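Local coordinates for putative alpha-L-fucosidase (Bacteroides thetaiotaomicron, PDB 3EYP), which probably hydrolyses terminal alpha-L-fucose residues from glycans, as a member of glycoside hydrolase family 29, at residues E108-C113 against L118-Y123; A24-G29 against Q61-A66; E346-N351 against A366-T371. All coordinates share one frame; numbering follows the deposited sequence.

Contact 1: residues E108-C113 against L118-Y123; sequences EFVDAC and LKAGIY
C113, V110 and F109 of one helix all converge on the single methyl of A120, the small residue that strand 119-123 turns toward them. The nearest of the three is the sulfur: C113 SG stands 3.9 Å from A120 CB. It lies anti to the carbonyl carbon (chi1 -75°), which also sets it over one face of the F109 ring, off the ring centre, so that the sulfur and the A120 methyl lie next to each other on the same side of the aromatic ring, the methyl beyond its rim. V110 comes from another side, with CG1 4.1 Å from A120 CB. F109 swings out with CG anti to the backbone N and lays its ring across the strand direction. Its CE2 touches two partners: A120 CB at 4.1 Å and, closer, the carbonyl oxygen G121 O at 3.5 Å; the ring is oblique to both atoms.

At the other end the two segments nearly join. L118 N donates a hydrogen bond to C113 O, 2.9 Å long and almost straight (168° at the hydrogen). This bond pins the short connection that turns the chain from helix into strand, and beside it C113 CB and L118 CB approach to 4.4 Å.

The helix and strand segments run close to antiparallel (157°), their axes 8.1 Å apart at closest approach, as expected for a helix leading into the next strand of a beta/alpha barrel. Strand 119-124 lies between strands 70-76 and 162-164 in the parallel sheet. The F109 ring also packs on A71 and L73 of strand 70-76, while A112, C113 and L118 touch M60 of helix 56-65, the preceding helix of the barrel's outer layer.

Contact 2: residues A24-G29 against Q61-A66; sequences AFFHFG and QTLKAA
L63 meets A24 and F26 with the two methyl groups of its forked end, and these three residues make up the whole touching surface between strand 24-26 and helix 61-65. The tight part lies at A24. Its CB is directed at the helix and comes within 3.4 Å of L63 CD2, a snug fit, shorter than two methyls normally keep, with L63 CD1 at 3.8 Å from the same A24 CB. The first torsion of the leucine (chi1 -59°) sets CG beside the backbone N and the second is extended, which drives both methyls down onto the strand.

The packing is looser at F26. Its ring arrives from the direction opposite to the leucine and presents CZ, 3.9 Å from L63 CD1, with the ring oblique to that methyl. F26 shares its surroundings with W59, earlier on the same helix, and with A71 of the neighbouring strand 70-76, which L63 touches as well. Q61 and K64 lie on the exposed side of the helix, where Q61 NE2 and K64 NZ hydrogen-bond, respectively, to the hydroxyl and the carbonyl oxygen of Y116. An alanine in place of L63 would take away both methyls and is likely to open a gap over A24, leaving the F26 ring with less to hold its tip.

No hydrogen bond crosses between the two segments. Strand bonding within the barrel is through the backbone, as A24 is bonded to A70 and I72, whereas these two segments meet through hydrocarbon alone; here the fit therefore depends on shape rather than on any directional bond.

Contact 3: residues E346-N351 against A366-T371; sequences EKMLDN and ADIIFT
The 3-10 turn 346-349 faces strand 366-371 without any hydrogen bond between the two segments, so that side chains alone bridge them. M348 and L349 are directed at the strand, and I368 and F370, two residues apart, answer from it. The setting is the beta-sandwich of the F5/8 type C domain, in which strand 366-372 lies between strands 332-335 and 434-442 of one antiparallel sheet; the turn belongs to the long connection between strands 332-335 and 357-358.

M348 and I368 reach for each other tip to tip. The methionine runs extended through its second torsion and then bends at the sulfur (chi3 -92°), which brings its terminal methyl to the isoleucine: M348 CE is 3.8 Å from I368 CG1 and 4.1 Å from I368 CG2. The same methyl also grazes the F370 ring obliquely, M348 CE being 4.4 Å from F370 CZ.

L349 and F370 pass one another in opposite directions instead. All four touching residues are buried and apolar, and their neighbours extend the same hydrophobic cluster. V333 of strand 332-335 touches L349, I368 and F370, whereas F451 of strand 447-454, in the second sheet, meets both M348 and the F370 ring. The turn thus sends M348 and L349 into the sandwich interior, among residues of both sheets, while its E346 and the following N351 are exposed.

In the L349 pair it is the edge of the ring that takes the contact: L349 CD1 lies near the plane of the phenyl group, 4.0 Å from both F370 CD1 and F370 CE1.

All three contacts are buried, but they serve two different domains. Contacts 1 and 2 each join a strand of one parallel barrel sheet to an outer helix, and they touch directly: F109 CE1 lies 3.8 Å from F26 CD2, and L118 CD1 is 4.0 Å from L63 CB. Contact 3 stands apart in the C-terminal sandwich, its centre about 40 Å from that of contact 1 and about 37 Å from that of contact 2. Chemistry follows position. Contact 1, across a short helix-to-strand connection, adds a backbone hydrogen bond and a thiol to its packing, whereas the more widely separated segments of contacts 2 and 3 meet through apolar side chains alone.

Contact 1: residues E108-C113 against L118-Y123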
# COMPACT_ATOMS: atom_id res chain seq x y z
N GLU A 108 20.74 3.65 11.51
CA GLU A 108 20.04 4.92 11.82
C GLU A 108 18.53 4.85 11.55
O GLU A 108 17.69 5.30 12.33
CB GLU A 108 20.69 6.08 11.04
CG GLU A 108 22.20 6.20 11.41
CD GLU A 108 22.84 7.56 11.21
OE1 GLU A 108 22.13 8.59 11.15
OE2 GLU A 108 24.09 7.58 11.20
N PHE A 109 18.23 4.33 10.37
CA PHE A 109 16.86 4.11 9.93
C PHE A 109 16.04 3.26 10.90
O PHE A 109 15.00 3.72 11.42
CB PHE A 109 16.84 3.52 8.49
CG PHE A 109 15.46 3.12 8.02
CD1 PHE A 109 14.48 4.08 7.73
CD2 PHE A 109 15.15 1.80 7.87
CE1 PHE A 109 13.21 3.69 7.31
CE2 PHE A 109 13.91 1.42 7.47
CZ PHE A 109 12.94 2.38 7.19
N VAL A 110 16.47 2.02 11.11
CA VAL A 110 15.74 1.13 12.02
C VAL A 110 15.75 1.64 13.46
O VAL A 110 14.80 1.37 14.20
CB VAL A 110 16.19 -0.38 12.04
CG1 VAL A 110 16.05 -1.03 10.67
CG2 VAL A 110 17.56 -0.55 12.60
N ASP A 111 16.76 2.40 13.85
CA ASP A 111 16.77 2.94 15.22
C ASP A 111 15.68 4.01 15.33
O ASP A 111 14.89 4.02 16.28
CB ASP A 111 18.15 3.50 15.64
CG ASP A 111 19.13 2.39 16.01
OD1 ASP A 111 18.74 1.23 16.22
OD2 ASP A 111 20.34 2.70 16.03
N ALA A 112 15.61 4.90 14.34
CA ALA A 112 14.59 5.93 14.29
C ALA A 112 13.17 5.30 14.22
O ALA A 112 12.22 5.77 14.84
CB ALA A 112 14.81 6.95 13.07
N CYS A 113 13.02 4.24 13.44
CA CYS A 113 11.68 3.60 13.37
C CYS A 113 11.27 3.14 14.75
O CYS A 113 10.12 3.34 15.18
CB CYS A 113 11.66 2.40 12.44
SG CYS A 113 11.68 2.83 10.65
N LEU A 118 7.34 3.01 14.60
CA LEU A 118 7.00 2.78 13.20
C LEU A 118 7.57 1.44 12.77
O LEU A 118 8.55 0.97 13.31
CB LEU A 118 7.51 3.94 12.36
CG LEU A 118 6.92 5.30 12.75
CD1 LEU A 118 7.37 6.38 11.81
CD2 LEU A 118 5.41 5.23 12.81
N LYS A 119 6.87 0.77 11.86
CA LYS A 119 7.33 -0.52 11.37
C LYS A 119 8.34 -0.34 10.24
O LYS A 119 8.05 0.28 9.22
CB LYS A 119 6.14 -1.40 10.90
CG LYS A 119 5.06 -1.64 11.99
CD LYS A 119 3.68 -2.04 11.34
CE LYS A 119 2.91 -2.93 12.31
NZ LYS A 119 1.48 -3.07 12.03
N ALA A 120 9.48 -1.00 10.40
CA ALA A 120 10.61 -0.90 9.43
C ALA A 120 10.49 -1.96 8.36
O ALA A 120 10.10 -3.09 8.61
CB ALA A 120 11.97 -1.05 10.14
N GLY A 121 10.82 -1.55 7.16
CA GLY A 121 10.96 -2.48 6.05
C GLY A 121 12.19 -2.19 5.22
O GLY A 121 12.80 -1.11 5.31
N ILE A 122 12.52 -3.17 4.42
CA ILE A 122 13.70 -3.22 3.60
C ILE A 122 13.47 -3.56 2.13
O ILE A 122 12.81 -4.55 1.78
CB ILE A 122 14.69 -4.29 4.13
CG1 ILE A 122 15.17 -4.01 5.58
CG2 ILE A 122 15.84 -4.40 3.24
CD1 ILE A 122 15.96 -2.63 5.73
N TYR A 123 13.99 -2.69 1.30
CA TYR A 123 14.11 -2.91 -0.17
C TYR A 123 15.58 -3.31 -0.43
O TYR A 123 16.51 -2.56 -0.14
CB TYR A 123 13.69 -1.63 -0.90
CG TYR A 123 13.90 -1.56 -2.41
CD1 TYR A 123 12.84 -1.27 -3.25
CD2 TYR A 123 15.15 -1.78 -2.98
CE1 TYR A 123 13.01 -1.17 -4.61
CE2 TYR A 123 15.33 -1.72 -4.35
CZ TYR A 123 14.25 -1.39 -5.17
OH TYR A 123 14.40 -1.31 -6.55

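Contact 2: residues A24-G29 against Q61-A66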
# COMPACT_ATOMS: atom_id res chain seq x y z
N ALA A 24 5.54 4.43 3.83
CA ALA A 24 6.52 5.27 3.13
C ALA A 24 7.64 4.49 2.43
O ALA A 24 8.08 3.49 2.90
CB ALA A 24 7.11 6.34 4.05
N PHE A 25 8.05 5.00 1.26
CA PHE A 25 9.24 4.50 0.56
C PHE A 25 10.27 5.61 0.75
O PHE A 25 9.92 6.76 0.81
CB PHE A 25 8.99 4.42 -0.95
CG PHE A 25 9.28 3.09 -1.58
CD1 PHE A 25 10.17 2.18 -1.02
CD2 PHE A 25 8.66 2.76 -2.81
CE1 PHE A 25 10.43 1.03 -1.63
CE2 PHE A 25 8.93 1.58 -3.42
CZ PHE A 25 9.79 0.70 -2.85
N PHE A 26 11.51 5.23 0.92
CA PHE A 26 12.64 6.16 1.05
C PHE A 26 13.71 5.69 0.09
O PHE A 26 14.49 4.78 0.40
CB PHE A 26 13.23 6.20 2.46
CG PHE A 26 12.32 6.84 3.49
CD1 PHE A 26 11.80 8.07 3.28
CD2 PHE A 26 12.04 6.18 4.67
CE1 PHE A 26 10.99 8.65 4.20
CE2 PHE A 26 11.21 6.77 5.61
CZ PHE A 26 10.67 7.97 5.37
N HIS A 27 13.71 6.29 -1.09
CA HIS A 27 14.70 6.01 -2.11
C HIS A 27 15.89 6.97 -1.91
O HIS A 27 15.79 8.18 -2.13
CB HIS A 27 14.16 6.20 -3.53
CG HIS A 27 13.45 5.01 -4.07
ND1 HIS A 27 12.24 4.60 -3.56
CD2 HIS A 27 13.79 4.10 -5.03
CE1 HIS A 27 11.86 3.49 -4.19
NE2 HIS A 27 12.77 3.17 -5.09
N PHE A 28 16.97 6.37 -1.44
CA PHE A 28 18.19 7.09 -1.04
C PHE A 28 19.39 6.17 -1.23
O PHE A 28 19.38 4.95 -0.95
CB PHE A 28 18.04 7.51 0.42
CG PHE A 28 19.22 8.28 1.00
CD1 PHE A 28 19.52 9.58 0.54
CD2 PHE A 28 19.87 7.78 2.12
CE1 PHE A 28 20.52 10.32 1.14
CE2 PHE A 28 20.91 8.50 2.73
CZ PHE A 28 21.25 9.75 2.26
N GLY A 29 20.43 6.79 -1.74
CA GLY A 29 21.68 6.07 -1.93
C GLY A 29 22.69 6.85 -2.72
O GLY A 29 22.70 8.07 -2.75
N GLN A 61 9.50 12.03 11.62
CA GLN A 61 8.56 13.14 12.00
C GLN A 61 7.64 13.47 10.83
O GLN A 61 6.43 13.73 10.98
CB GLN A 61 9.35 14.37 12.45
CG GLN A 61 10.05 14.18 13.77
CD GLN A 61 11.33 15.00 13.92
OE1 GLN A 61 11.49 16.05 13.30
NE2 GLN A 61 12.24 14.52 14.79
N THR A 62 8.20 13.36 9.65
CA THR A 62 7.40 13.49 8.42
C THR A 62 6.23 12.47 8.41
O THR A 62 5.08 12.80 8.14
CB THR A 62 8.28 13.41 7.15
OG1 THR A 62 9.09 14.60 7.07
CG2 THR A 62 7.42 13.33 5.83
N LEU A 63 6.58 11.24 8.70
CA LEU A 63 5.62 10.15 8.70
C LEU A 63 4.62 10.29 9.80
O LEU A 63 3.46 9.95 9.61
CB LEU A 63 6.29 8.79 8.82
CG LEU A 63 7.29 8.47 7.71
CD1 LEU A 63 7.68 7.01 7.76
CD2 LEU A 63 6.80 8.90 6.25
N LYS A 64 5.06 10.74 10.97
CA LYS A 64 4.11 10.93 12.07
C LYS A 64 3.04 11.93 11.65
O LYS A 64 1.84 11.67 11.76
CB LYS A 64 4.79 11.41 13.35
CG LYS A 64 5.59 10.36 13.96
CD LYS A 64 4.74 9.35 14.69
CE LYS A 64 5.60 8.34 15.43
NZ LYS A 64 4.73 7.36 16.13
N ALA A 65 3.48 13.07 11.14
CA ALA A 65 2.56 14.13 10.77
C ALA A 65 1.67 13.69 9.64
O ALA A 65 0.62 14.30 9.37
CB ALA A 65 3.27 15.41 10.35
N ALA A 66 2.11 12.66 8.94
CA ALA A 66 1.39 12.24 7.76
C ALA A 66 0.51 11.05 7.98
O ALA A 66 -0.15 10.61 7.06
CB ALA A 66 2.30 12.01 6.62

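Contact 3: residues E346-N351 against A366-T371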
# COMPACT_ATOMS: atom_id res chain seq x y z
N GLU A 346 -27.41 -1.60 11.60
CA GLU A 346 -26.92 -0.49 12.43
C GLU A 346 -25.42 -0.64 12.74
O GLU A 346 -24.73 0.32 13.04
CB GLU A 346 -27.70 -0.36 13.74
CG GLU A 346 -29.06 0.26 13.54
CD GLU A 346 -30.12 -0.77 13.23
OE1 GLU A 346 -29.74 -1.97 13.17
OE2 GLU A 346 -31.31 -0.37 13.04
N LYS A 347 -24.93 -1.86 12.65
CA LYS A 347 -23.51 -2.10 12.90
C LYS A 347 -22.58 -1.32 11.94
O LYS A 347 -21.49 -0.95 12.33
CB LYS A 347 -23.19 -3.58 12.83
CG LYS A 347 -24.02 -4.31 13.77
CD LYS A 347 -23.77 -3.88 15.19
CE LYS A 347 -24.24 -4.96 16.15
NZ LYS A 347 -25.64 -4.72 16.54
N MET A 348 -23.06 -1.05 10.73
CA MET A 348 -22.25 -0.39 9.68
C MET A 348 -21.90 1.04 10.08
O MET A 348 -21.06 1.75 9.45
CB MET A 348 -23.00 -0.38 8.33
CG MET A 348 -23.10 -1.79 7.60
SD MET A 348 -23.84 -1.80 5.93
CE MET A 348 -25.62 -2.11 6.22
N LEU A 349 -22.57 1.45 11.14
CA LEU A 349 -22.61 2.86 11.55
C LEU A 349 -21.99 3.14 12.89
O LEU A 349 -21.90 4.29 13.30
CB LEU A 349 -24.04 3.38 11.62
CG LEU A 349 -24.87 3.36 10.35
CD1 LEU A 349 -26.24 4.00 10.56
CD2 LEU A 349 -24.07 4.09 9.28
N ASP A 350 -21.58 2.08 13.54
CA ASP A 350 -21.20 2.12 14.95
C ASP A 350 -19.74 2.39 15.24
O ASP A 350 -19.32 2.42 16.39
CB ASP A 350 -21.65 0.86 15.67
CG ASP A 350 -20.81 -0.36 15.33
OD1 ASP A 350 -19.78 -0.19 14.65
OD2 ASP A 350 -21.18 -1.48 15.75
N ASN A 351 -18.97 2.58 14.20
CA ASN A 351 -17.55 2.88 14.40
C ASN A 351 -16.79 1.85 15.24
O ASN A 351 -15.75 2.15 15.81
CB ASN A 351 -17.40 4.22 15.10
CG ASN A 351 -17.79 5.37 14.22
OD1 ASN A 351 -18.36 6.37 14.68
ND2 ASN A 351 -17.50 5.26 12.94
N ALA A 366 -29.08 -7.62 -0.60
CA ALA A 366 -29.70 -6.79 0.46
C ALA A 366 -29.89 -5.35 0.07
O ALA A 366 -29.10 -4.74 -0.67
CB ALA A 366 -28.94 -6.88 1.75
N ASP A 367 -30.95 -4.79 0.63
CA ASP A 367 -31.27 -3.38 0.46
C ASP A 367 -31.40 -2.77 1.84
O ASP A 367 -32.17 -3.27 2.65
CB ASP A 367 -32.59 -3.19 -0.27
CG ASP A 367 -32.49 -3.41 -1.79
OD1 ASP A 367 -31.38 -3.29 -2.39
OD2 ASP A 367 -33.57 -3.67 -2.41
N ILE A 368 -30.64 -1.70 2.05
CA ILE A 368 -30.56 -0.95 3.29
C ILE A 368 -30.86 0.53 3.09
O ILE A 368 -30.26 1.23 2.24
CB ILE A 368 -29.18 -1.05 3.97
CG1 ILE A 368 -28.70 -2.53 4.11
CG2 ILE A 368 -29.26 -0.41 5.32
CD1 ILE A 368 -27.98 -3.12 2.88
N ILE A 369 -31.82 1.00 3.86
CA ILE A 369 -32.32 2.37 3.71
C ILE A 369 -32.05 3.10 5.00
O ILE A 369 -32.39 2.64 6.09
CB ILE A 369 -33.83 2.41 3.34
CG1 ILE A 369 -33.99 1.80 1.97
CG2 ILE A 369 -34.41 3.87 3.37
CD1 ILE A 369 -35.45 1.73 1.45
N PHE A 370 -31.37 4.22 4.84
CA PHE A 370 -31.00 5.06 5.95
C PHE A 370 -31.87 6.27 5.84
O PHE A 370 -31.81 6.99 4.85
CB PHE A 370 -29.51 5.44 5.89
CG PHE A 370 -28.58 4.26 5.84
CD1 PHE A 370 -27.97 3.82 6.97
CD2 PHE A 370 -28.34 3.60 4.66
CE1 PHE A 370 -27.09 2.72 6.92
CE2 PHE A 370 -27.49 2.51 4.60
CZ PHE A 370 -26.88 2.08 5.72
N THR A 371 -32.69 6.46 6.86
CA THR A 371 -33.58 7.64 6.94
C THR A 371 -33.04 8.63 7.96
O THR A 371 -32.89 8.36 9.16
CB THR A 371 -35.04 7.24 7.26
OG1 THR A 371 -35.53 6.35 6.25
CG2 THR A 371 -35.93 8.47 7.30